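Local coordinates for lipoprotein (Bacillus anthracis, PDB 4JG9), which is a putative lipoprotein of unknown function from an uncharacterised domain family and may bind lipid, at residues Phe44-Thr58 with Val156-Val170. Sequence-based numbering, arbitrary orientation.
Sequences FFHLSVLKDVNWEET and VLNIYVNEKYYDQFV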
ATOM      1  N   PHE A  44      -9.751  -7.652  -3.186  1.00 47.76           N
ATOM      2  CA  PHE A  44      -9.668  -8.924  -3.911  1.00 44.42           C
ATOM      3  C   PHE A  44      -8.623  -9.849  -3.322  1.00 46.73           C
ATOM      4  O   PHE A  44      -8.456 -10.977  -3.786  1.00 50.37           O
ATOM      5  CB  PHE A  44      -9.453  -8.732  -5.426  1.00 38.15           C
ATOM      6  CG  PHE A  44      -8.297  -7.832  -5.779  1.00 36.02           C
ATOM      7  CD1 PHE A  44      -7.006  -8.341  -5.897  1.00 40.79           C
ATOM      8  CD2 PHE A  44      -8.504  -6.470  -6.005  1.00 34.32           C
ATOM      9  CE1 PHE A  44      -5.923  -7.505  -6.242  1.00 38.79           C
ATOM     10  CE2 PHE A  44      -7.444  -5.629  -6.346  1.00 38.13           C
ATOM     11  CZ  PHE A  44      -6.147  -6.147  -6.470  1.00 37.42           C
ATOM     12  N   PHE A  45      -7.954  -9.413  -2.269  1.00 48.19           N
ATOM     13  CA  PHE A  45      -6.982 -10.272  -1.631  1.00 47.92           C
ATOM     14  C   PHE A  45      -7.571 -10.988  -0.433  1.00 50.86           C
ATOM     15  O   PHE A  45      -8.158 -10.373   0.443  1.00 54.70           O
ATOM     16  CB  PHE A  45      -5.754  -9.499  -1.174  1.00 47.10           C
ATOM     17  CG  PHE A  45      -4.864 -10.291  -0.268  1.00 51.33           C
ATOM     18  CD1 PHE A  45      -3.978 -11.208  -0.783  1.00 46.78           C
ATOM     19  CD2 PHE A  45      -4.937 -10.140   1.098  1.00 49.20           C
ATOM     20  CE1 PHE A  45      -3.166 -11.949   0.044  1.00 45.19           C
ATOM     21  CE2 PHE A  45      -4.130 -10.878   1.933  1.00 47.51           C
ATOM     22  CZ  PHE A  45      -3.242 -11.783   1.405  1.00 44.87           C
ATOM     23  N   HIS A  46      -7.398 -12.300  -0.408  1.00 51.65           N
ATOM     24  CA  HIS A  46      -7.849 -13.114   0.701  1.00 52.49           C
ATOM     25  C   HIS A  46      -6.699 -13.980   1.159  1.00 53.30           C
ATOM     26  O   HIS A  46      -5.887 -14.416   0.361  1.00 52.54           O
ATOM     27  CB  HIS A  46      -9.031 -13.988   0.296  1.00 64.06           C
ATOM     28  CG  HIS A  46     -10.131 -13.237  -0.382  1.00 86.70           C
ATOM     29  ND1 HIS A  46     -10.955 -12.360   0.286  1.00 91.75           N
ATOM     30  CD2 HIS A  46     -10.545 -13.234  -1.671  1.00 91.94           C
ATOM     31  CE1 HIS A  46     -11.827 -11.846  -0.562  1.00 91.26           C
ATOM     32  NE2 HIS A  46     -11.598 -12.360  -1.756  1.00 92.75           N
ATOM     33  N   LEU A  47      -6.640 -14.233   2.453  1.00 57.88           N
ATOM     34  CA  LEU A  47      -5.574 -15.034   3.023  1.00 56.78           C
ATOM     35  C   LEU A  47      -5.590 -16.460   2.497  1.00 58.60           C
ATOM     36  O   LEU A  47      -4.573 -17.134   2.480  1.00 61.72           O
ATOM     37  CB  LEU A  47      -5.633 -15.015   4.544  1.00 55.79           C
ATOM     38  CG  LEU A  47      -4.902 -13.834   5.170  1.00 59.38           C
ATOM     39  CD1 LEU A  47      -4.968 -13.898   6.682  1.00 62.56           C
ATOM     40  CD2 LEU A  47      -3.459 -13.818   4.709  1.00 54.85           C
ATOM     41  N   SER A  48      -6.756 -16.938   2.104  1.00 54.67           N
ATOM     42  CA  SER A  48      -6.855 -18.324   1.667  1.00 55.40           C
ATOM     43  C   SER A  48      -5.874 -18.682   0.552  1.00 55.11           C
ATOM     44  O   SER A  48      -5.609 -19.863   0.350  1.00 57.74           O
ATOM     45  CB  SER A  48      -8.280 -18.667   1.231  1.00 59.60           C
ATOM     46  OG  SER A  48      -8.706 -17.838   0.161  1.00 61.82           O
ATOM     47  N   VAL A  49      -5.328 -17.691  -0.161  1.00 49.92           N
ATOM     48  CA  VAL A  49      -4.333 -17.997  -1.195  1.00 48.43           C
ATOM     49  C   VAL A  49      -3.070 -18.588  -0.584  1.00 52.78           C
ATOM     50  O   VAL A  49      -2.269 -19.191  -1.291  1.00 58.82           O
ATOM     51  CB  VAL A  49      -3.926 -16.780  -2.062  1.00 47.62           C
ATOM     52  CG1 VAL A  49      -5.093 -16.330  -2.924  1.00 47.46           C
ATOM     53  CG2 VAL A  49      -3.399 -15.643  -1.201  1.00 43.39           C
ATOM     54  N   LEU A  50      -2.887 -18.403   0.720  1.00 52.34           N
ATOM     55  CA  LEU A  50      -1.729 -18.967   1.411  1.00 57.18           C
ATOM     56  C   LEU A  50      -1.846 -20.468   1.669  1.00 66.93           C
ATOM     57  O   LEU A  50      -0.856 -21.108   2.032  1.00 70.00           O
ATOM     58  CB  LEU A  50      -1.522 -18.279   2.758  1.00 55.35           C
ATOM     59  CG  LEU A  50      -1.127 -16.811   2.756  1.00 58.12           C
ATOM     60  CD1 LEU A  50      -0.917 -16.338   4.188  1.00 59.48           C
ATOM     61  CD2 LEU A  50       0.117 -16.600   1.918  1.00 57.88           C
ATOM     62  N   LYS A  51      -3.050 -21.017   1.506  1.00 71.87           N
ATOM     63  CA  LYS A  51      -3.360 -22.366   1.992  1.00 80.02           C
ATOM     64  C   LYS A  51      -2.418 -23.492   1.548  1.00 80.41           C
ATOM     65  O   LYS A  51      -1.975 -24.304   2.369  1.00 82.36           O
ATOM     66  CB  LYS A  51      -4.825 -22.740   1.698  1.00 88.82           C
ATOM     67  CG  LYS A  51      -5.128 -22.929   0.207  1.00 99.31           C
ATOM     68  CD  LYS A  51      -6.582 -23.307  -0.072  1.00107.15           C
ATOM     69  CE  LYS A  51      -6.782 -23.605  -1.560  1.00109.55           C
ATOM     70  NZ  LYS A  51      -8.055 -24.319  -1.853  1.00111.36           N
ATOM     71  N   ASP A  52      -2.065 -23.510   0.268  1.00 78.29           N
ATOM     72  CA  ASP A  52      -1.294 -24.624  -0.268  1.00 76.03           C
ATOM     73  C   ASP A  52       0.093 -24.215  -0.706  1.00 71.67           C
ATOM     74  O   ASP A  52       0.730 -24.914  -1.489  1.00 72.84           O
ATOM     75  CB  ASP A  52      -2.027 -25.230  -1.460  1.00 80.19           C
ATOM     76  CG  ASP A  52      -3.358 -25.822  -1.079  1.00 86.86           C
ATOM     77  OD1 ASP A  52      -3.414 -26.585  -0.087  1.00 88.28           O
ATOM     78  OD2 ASP A  52      -4.351 -25.499  -1.766  1.00 89.67           O
ATOM     79  N   VAL A  53       0.580 -23.101  -0.179  1.00 65.67           N
ATOM     80  CA  VAL A  53       1.864 -22.596  -0.616  1.00 62.66           C
ATOM     81  C   VAL A  53       2.962 -23.528  -0.130  1.00 59.88           C
ATOM     82  O   VAL A  53       2.986 -23.928   1.030  1.00 62.46           O
ATOM     83  CB  VAL A  53       2.108 -21.149  -0.127  1.00 62.04           C
ATOM     84  CG1 VAL A  53       3.565 -20.732  -0.328  1.00 53.48           C
ATOM     85  CG2 VAL A  53       1.156 -20.184  -0.834  1.00 62.43           C
ATOM     86  N   ASN A  54       3.859 -23.886  -1.030  1.00 54.89           N
ATOM     87  CA  ASN A  54       4.981 -24.705  -0.653  1.00 60.07           C
ATOM     88  C   ASN A  54       6.092 -23.715  -0.426  1.00 54.96           C
ATOM     89  O   ASN A  54       6.535 -23.053  -1.351  1.00 54.49           O
ATOM     90  CB  ASN A  54       5.329 -25.664  -1.785  1.00 73.74           C
ATOM     91  CG  ASN A  54       6.447 -26.619  -1.422  1.00 87.78           C
ATOM     92  OD1 ASN A  54       6.809 -26.757  -0.256  1.00 92.52           O
ATOM     93  ND2 ASN A  54       7.001 -27.283  -2.427  1.00 91.04           N
ATOM     94  N   TRP A  55       6.547 -23.608   0.811  1.00 53.00           N
ATOM     95  CA  TRP A  55       7.511 -22.578   1.137  1.00 49.16           C
ATOM     96  C   TRP A  55       8.932 -22.968   0.810  1.00 50.95           C
ATOM     97  O   TRP A  55       9.756 -23.198   1.678  1.00 56.20           O
ATOM     98  CB  TRP A  55       7.348 -22.123   2.583  1.00 44.62           C
ATOM     99  CG  TRP A  55       6.200 -21.187   2.724  1.00 49.60           C
ATOM    100  CD1 TRP A  55       4.941 -21.493   3.123  1.00 48.67           C
ATOM    101  CD2 TRP A  55       6.195 -19.792   2.421  1.00 49.03           C
ATOM    102  NE1 TRP A  55       4.156 -20.376   3.104  1.00 47.91           N
ATOM    103  CE2 TRP A  55       4.906 -19.316   2.678  1.00 45.71           C
ATOM    104  CE3 TRP A  55       7.162 -18.898   1.965  1.00 45.41           C
ATOM    105  CZ2 TRP A  55       4.556 -17.991   2.493  1.00 43.02           C
ATOM    106  CZ3 TRP A  55       6.814 -17.589   1.785  1.00 44.91           C
ATOM    107  CH2 TRP A  55       5.525 -17.144   2.049  1.00 46.06           C
ATOM    108  N   GLU A  56       9.188 -23.031  -0.484  1.00 52.01           N
ATOM    109  CA  GLU A  56      10.492 -23.322  -1.018  1.00 52.23           C
ATOM    110  C   GLU A  56      10.641 -22.464  -2.256  1.00 53.78           C
ATOM    111  O   GLU A  56       9.668 -22.207  -2.947  1.00 52.60           O
ATOM    112  CB  GLU A  56      10.564 -24.796  -1.388  1.00 54.65           C
ATOM    113  CG  GLU A  56      11.949 -25.303  -1.723  1.00 63.23           C
ATOM    114  CD  GLU A  56      11.962 -26.791  -2.005  1.00 68.83           C
ATOM    115  OE1 GLU A  56      11.095 -27.506  -1.481  1.00 71.30           O
ATOM    116  OE2 GLU A  56      12.840 -27.243  -2.756  1.00 65.65           O
ATOM    117  N   GLU A  57      11.858 -22.033  -2.545  1.00 53.38           N
ATOM    118  CA  GLU A  57      12.110 -21.217  -3.724  1.00 46.98           C
ATOM    119  C   GLU A  57      11.658 -21.970  -4.964  1.00 48.67           C
ATOM    120  O   GLU A  57      11.915 -23.170  -5.085  1.00 48.65           O
ATOM    121  CB  GLU A  57      13.594 -20.891  -3.836  1.00 50.97           C
ATOM    122  CG  GLU A  57      13.959 -20.108  -5.078  1.00 61.86           C
ATOM    123  CD  GLU A  57      15.451 -19.849  -5.184  1.00 73.70           C
ATOM    124  OE1 GLU A  57      15.846 -18.699  -5.476  1.00 76.36           O
ATOM    125  OE2 GLU A  57      16.233 -20.805  -4.991  1.00 82.48           O
ATOM    126  N   THR A  58      10.936 -21.285  -5.847  1.00 49.92           N
ATOM    127  CA  THR A  58      10.503 -21.867  -7.115  1.00 50.19           C
ATOM    128  C   THR A  58      11.736 -22.183  -7.968  1.00 50.75           C
ATOM    129  O   THR A  58      12.644 -21.356  -8.086  1.00 49.93           O
ATOM    130  CB  THR A  58       9.582 -20.899  -7.881  1.00 52.61           C
ATOM    131  OG1 THR A  58       8.376 -20.701  -7.140  1.00 61.23           O
ATOM    132  CG2 THR A  58       9.215 -21.464  -9.218  1.00 55.81           C
ATOM    133  N   VAL A 156       6.126 -15.105  -0.902  1.00 47.23           N
ATOM    134  CA  VAL A 156       5.213 -15.584  -1.925  1.00 45.81           C
ATOM    135  C   VAL A 156       4.666 -14.394  -2.708  1.00 46.58           C
ATOM    136  O   VAL A 156       4.317 -13.355  -2.131  1.00 44.98           O
ATOM    137  CB  VAL A 156       4.065 -16.445  -1.350  1.00 46.80           C
ATOM    138  CG1 VAL A 156       3.201 -15.632  -0.372  1.00 47.98           C
ATOM    139  CG2 VAL A 156       3.211 -17.042  -2.489  1.00 40.29           C
ATOM    140  N   LEU A 157       4.619 -14.536  -4.025  1.00 46.91           N
ATOM    141  CA  LEU A 157       4.099 -13.483  -4.878  1.00 45.74           C
ATOM    142  C   LEU A 157       2.732 -13.877  -5.432  1.00 47.56           C
ATOM    143  O   LEU A 157       2.643 -14.753  -6.288  1.00 50.43           O
ATOM    144  CB  LEU A 157       5.068 -13.246  -6.026  1.00 43.09           C
ATOM    145  CG  LEU A 157       6.151 -12.184  -5.857  1.00 45.38           C
ATOM    146  CD1 LEU A 157       6.799 -12.265  -4.509  1.00 40.72           C
ATOM    147  CD2 LEU A 157       7.198 -12.356  -6.953  1.00 45.41           C
ATOM    148  N   ASN A 158       1.670 -13.241  -4.940  1.00 42.39           N
ATOM    149  CA  ASN A 158       0.318 -13.529  -5.431  1.00 40.78           C
ATOM    150  C   ASN A 158      -0.041 -12.606  -6.581  1.00 41.43           C
ATOM    151  O   ASN A 158       0.050 -11.390  -6.454  1.00 45.05           O
ATOM    152  CB  ASN A 158      -0.706 -13.399  -4.312  1.00 35.96           C
ATOM    153  CG  ASN A 158      -0.364 -14.254  -3.126  1.00 43.16           C
ATOM    154  OD1 ASN A 158      -0.529 -15.477  -3.165  1.00 48.27           O
ATOM    155  ND2 ASN A 158       0.137 -13.622  -2.056  1.00 39.26           N
ATOM    156  N   ILE A 159      -0.419 -13.187  -7.713  1.00 42.00           N
ATOM    157  CA  ILE A 159      -0.569 -12.419  -8.940  1.00 40.55           C
ATOM    158  C   ILE A 159      -2.031 -12.373  -9.383  1.00 40.55           C
ATOM    159  O   ILE A 159      -2.717 -13.401  -9.421  1.00 41.77           O
ATOM    160  CB  ILE A 159       0.319 -12.991 -10.069  1.00 41.52           C
ATOM    161  CG1 ILE A 159       1.796 -12.966  -9.664  1.00 42.37           C
ATOM    162  CG2 ILE A 159       0.122 -12.237 -11.372  1.00 37.32           C
ATOM    163  CD1 ILE A 159       2.542 -14.182 -10.170  1.00 45.05           C
ATOM    164  N   TYR A 160      -2.499 -11.169  -9.695  1.00 35.04           N
ATOM    165  CA  TYR A 160      -3.876 -10.939 -10.115  1.00 37.56           C
ATOM    166  C   TYR A 160      -3.849 -10.197 -11.433  1.00 38.02           C
ATOM    167  O   TYR A 160      -2.927  -9.432 -11.708  1.00 38.27           O
ATOM    168  CB  TYR A 160      -4.640 -10.110  -9.066  1.00 36.51           C
ATOM    169  CG  TYR A 160      -4.649 -10.755  -7.700  1.00 37.19           C
ATOM    170  CD1 TYR A 160      -5.792 -11.382  -7.209  1.00 35.17           C
ATOM    171  CD2 TYR A 160      -3.505 -10.744  -6.899  1.00 33.80           C
ATOM    172  CE1 TYR A 160      -5.796 -11.990  -5.958  1.00 41.77           C
ATOM    173  CE2 TYR A 160      -3.498 -11.357  -5.646  1.00 36.60           C
ATOM    174  CZ  TYR A 160      -4.644 -11.972  -5.185  1.00 40.65           C
ATOM    175  OH  TYR A 160      -4.628 -12.566  -3.946  1.00 43.95           O
ATOM    176  N   VAL A 161      -4.839 -10.465 -12.269  1.00 37.74           N
ATOM    177  CA  VAL A 161      -5.045  -9.691 -13.470  1.00 38.61           C
ATOM    178  C   VAL A 161      -6.487  -9.263 -13.487  1.00 41.62           C
ATOM    179  O   VAL A 161      -7.397 -10.096 -13.302  1.00 40.43           O
ATOM    180  CB  VAL A 161      -4.719 -10.495 -14.744  1.00 37.37           C
ATOM    181  CG1 VAL A 161      -5.145  -9.726 -15.998  1.00 33.65           C
ATOM    182  CG2 VAL A 161      -3.246 -10.858 -14.763  1.00 33.97           C
ATOM    183  N   ASN A 162      -6.689  -7.964 -13.690  1.00 41.88           N
ATOM    184  CA  ASN A 162      -8.028  -7.400 -13.671  1.00 46.01           C
ATOM    185  C   ASN A 162      -8.728  -7.767 -12.365  1.00 42.40           C
ATOM    186  O   ASN A 162      -9.932  -8.035 -12.354  1.00 41.31           O
ATOM    187  CB  ASN A 162      -8.839  -7.871 -14.881  1.00 42.62           C
ATOM    188  CG  ASN A 162      -9.982  -6.934 -15.204  1.00 46.33           C
ATOM    189  OD1 ASN A 162      -9.945  -5.754 -14.843  1.00 46.10           O
ATOM    190  ND2 ASN A 162     -11.003  -7.445 -15.891  1.00 43.16           N
ATOM    191  N   GLU A 163      -7.941  -7.806 -11.285  1.00 40.80           N
ATOM    192  CA  GLU A 163      -8.428  -8.076  -9.923  1.00 42.66           C
ATOM    193  C   GLU A 163      -8.865  -9.503  -9.665  1.00 43.62           C
ATOM    194  O   GLU A 163      -9.425  -9.793  -8.608  1.00 47.61           O
ATOM    195  CB  GLU A 163      -9.544  -7.095  -9.520  1.00 36.87           C
ATOM    196  CG  GLU A 163      -9.096  -5.659  -9.601  1.00 37.59           C
ATOM    197  CD  GLU A 163      -9.989  -4.705  -8.823  1.00 46.19           C
ATOM    198  OE1 GLU A 163     -11.038  -5.160  -8.305  1.00 47.42           O
ATOM    199  OE2 GLU A 163      -9.620  -3.503  -8.723  1.00 41.88           O
ATOM    200  N   LYS A 164      -8.607 -10.381 -10.630  1.00 44.11           N
ATOM    201  CA  LYS A 164      -8.914 -11.807 -10.510  1.00 40.67           C
ATOM    202  C   LYS A 164      -7.628 -12.604 -10.304  1.00 42.25           C
ATOM    203  O   LYS A 164      -6.632 -12.365 -10.994  1.00 40.63           O
ATOM    204  CB  LYS A 164      -9.636 -12.285 -11.766  1.00 40.37           C
ATOM    205  CG  LYS A 164      -9.956 -13.772 -11.812  1.00 42.76           C
ATOM    206  CD  LYS A 164     -10.619 -14.099 -13.141  1.00 45.90           C
ATOM    207  CE  LYS A 164     -10.802 -15.576 -13.332  1.00 55.99           C
ATOM    208  NZ  LYS A 164     -11.875 -16.108 -12.459  1.00 65.36           N
ATOM    209  N   TYR A 165      -7.638 -13.520  -9.338  1.00 42.95           N
ATOM    210  CA  TYR A 165      -6.456 -14.324  -9.032  1.00 44.25           C
ATOM    211  C   TYR A 165      -5.947 -15.077 -10.262  1.00 45.61           C
ATOM    212  O   TYR A 165      -6.720 -15.717 -10.973  1.00 50.37           O
ATOM    213  CB  TYR A 165      -6.752 -15.307  -7.898  1.00 44.65           C
ATOM    214  CG  TYR A 165      -5.579 -16.180  -7.529  1.00 48.53           C
ATOM    215  CD1 TYR A 165      -4.603 -15.731  -6.646  1.00 48.91           C
ATOM    216  CD2 TYR A 165      -5.443 -17.458  -8.060  1.00 50.19           C
ATOM    217  CE1 TYR A 165      -3.518 -16.532  -6.306  1.00 47.63           C
ATOM    218  CE2 TYR A 165      -4.362 -18.265  -7.723  1.00 39.36           C
ATOM    219  CZ  TYR A 165      -3.404 -17.795  -6.852  1.00 49.23           C
ATOM    220  OH  TYR A 165      -2.331 -18.596  -6.519  1.00 48.54           O
ATOM    221  N   TYR A 166      -4.645 -15.004 -10.507  1.00 43.19           N
ATOM    222  CA  TYR A 166      -4.059 -15.660 -11.668  1.00 44.78           C
ATOM    223  C   TYR A 166      -3.193 -16.834 -11.250  1.00 51.81           C
ATOM    224  O   TYR A 166      -3.430 -17.967 -11.653  1.00 54.39           O
ATOM    225  CB  TYR A 166      -3.228 -14.681 -12.505  1.00 38.89           C
ATOM    226  CG  TYR A 166      -2.659 -15.350 -13.728  1.00 43.78           C
ATOM    227  CD1 TYR A 166      -3.480 -15.671 -14.797  1.00 46.08           C
ATOM    228  CD2 TYR A 166      -1.319 -15.705 -13.800  1.00 48.24           C
ATOM    229  CE1 TYR A 166      -2.984 -16.304 -15.919  1.00 50.03           C
ATOM    230  CE2 TYR A 166      -0.806 -16.344 -14.925  1.00 49.78           C
ATOM    231  CZ  TYR A 166      -1.649 -16.639 -15.978  1.00 49.20           C
ATOM    232  OH  TYR A 166      -1.171 -17.264 -17.097  1.00 44.93           O
ATOM    233  N   ASP A 167      -2.154 -16.538 -10.479  1.00 51.86           N
ATOM    234  CA  ASP A 167      -1.285 -17.559  -9.935  1.00 47.72           C
ATOM    235  C   ASP A 167      -0.425 -16.999  -8.808  1.00 45.02           C
ATOM    236  O   ASP A 167      -0.594 -15.847  -8.385  1.00 46.01           O
ATOM    237  CB  ASP A 167      -0.407 -18.163 -11.031  1.00 51.72           C
ATOM    238  CG  ASP A 167      -0.234 -19.672 -10.861  1.00 57.48           C
ATOM    239  OD1 ASP A 167      -0.155 -20.114  -9.689  1.00 55.39           O
ATOM    240  OD2 ASP A 167      -0.223 -20.413 -11.882  1.00 56.92           O
ATOM    241  N   GLN A 168       0.496 -17.822  -8.325  1.00 42.82           N
ATOM    242  CA  GLN A 168       1.399 -17.424  -7.256  1.00 42.74           C
ATOM    243  C   GLN A 168       2.695 -18.225  -7.343  1.00 46.54           C
ATOM    244  O   GLN A 168       2.703 -19.336  -7.865  1.00 50.61           O
ATOM    245  CB  GLN A 168       0.732 -17.653  -5.899  1.00 45.76           C
ATOM    246  CG  GLN A 168       0.658 -19.113  -5.478  1.00 43.90           C
ATOM    247  CD  GLN A 168      -0.218 -19.341  -4.253  1.00 49.34           C
ATOM    248  OE1 GLN A 168      -0.507 -20.483  -3.899  1.00 55.58           O
ATOM    249  NE2 GLN A 168      -0.677 -18.260  -3.627  1.00 48.55           N
ATOM    250  N   PHE A 169       3.794 -17.658  -6.863  1.00 46.60           N
ATOM    251  CA  PHE A 169       5.017 -18.438  -6.700  1.00 47.51           C
ATOM    252  C   PHE A 169       5.951 -17.813  -5.672  1.00 49.81           C
ATOM    253  O   PHE A 169       5.781 -16.655  -5.293  1.00 50.74           O
ATOM    254  CB  PHE A 169       5.721 -18.727  -8.045  1.00 46.06           C
ATOM    255  CG  PHE A 169       6.219 -17.508  -8.756  1.00 44.53           C
ATOM    256  CD1 PHE A 169       7.504 -17.031  -8.538  1.00 49.06           C
ATOM    257  CD2 PHE A 169       5.418 -16.855  -9.665  1.00 43.85           C
ATOM    258  CE1 PHE A 169       7.971 -15.904  -9.200  1.00 46.90           C
ATOM    259  CE2 PHE A 169       5.874 -15.721 -10.326  1.00 46.98           C
ATOM    260  CZ  PHE A 169       7.153 -15.248 -10.092  1.00 47.39           C
ATOM    261  N   VAL A 170       6.915 -18.595  -5.204  1.00 49.63           N
ATOM    262  CA  VAL A 170       7.787 -18.176  -4.118  1.00 48.43           C
ATOM    263  C   VAL A 170       9.172 -17.795  -4.622  1.00 50.02           C
ATOM    264  O   VAL A 170       9.756 -18.490  -5.453  1.00 57.60           O
ATOM    265  CB  VAL A 170       7.894 -19.289  -3.047  1.00 47.13           C
ATOM    266  CG1 VAL A 170       8.952 -18.962  -2.019  1.00 48.11           C
ATOM    267  CG2 VAL A 170       6.549 -19.489  -2.369  1.00 47.38           C
TER
HETATM  268  O   HOH W   1      -7.132 -13.456  -3.040  1.00 54.05           O
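Two donors of T58 grip the carbonyl oxygen of V170: the backbone N at 3.1 Å, tilted from the carbonyl plane, and the hydroxyl OG1, also at 3.1 Å, in that plane and on a lone pair. With OG1 beside its own backbone N (chi1 -65°), T58 presents both donors to one acceptor; OG1 also rests at the ring edge of F169. Further along, the amide of Q168 serves both segments. Its NE2 gives one hydrogen to V49 O at 3.0 Å, reaching it from above the carbonyl plane, and another to N158 OD1 at 2.8 Å, nearly in line with that C=O though bent at the hydrogen (134°). Both acceptors lie close to the amide plane of Q168, which fixes its rotation, while N158 ND2 is held by I107 O of the neighbouring strand. V53 CG2 lies against the other end of this amide, 3.5 Å from Q168 OE1.

The strands 153-161 and 164-173 form a beta hairpin closed by a type I' turn at V161-K164, with a classic bulge where Y166 and D167 both face I159. The chain from F44 to T58, with its short 3-10 turn, runs over one face of this hairpin. Near T58, V170 inserts CG2 toward V53 CG1, and W55 brings CH2 to within 3.7 Å of V156 CG1. Midway, V49 CG1 meets CE1 and CD1 of Y165 obliquely.

At the hairpin turn, F44 CD1 sits over one face of the Y160 ring, the two ring planes 59° apart. E163 covers a face of F44 with its CB, a CH-pi contact, and sends OE2 to S126 of the second subunit. One water joins Y160 OH to F44 O and H46 N.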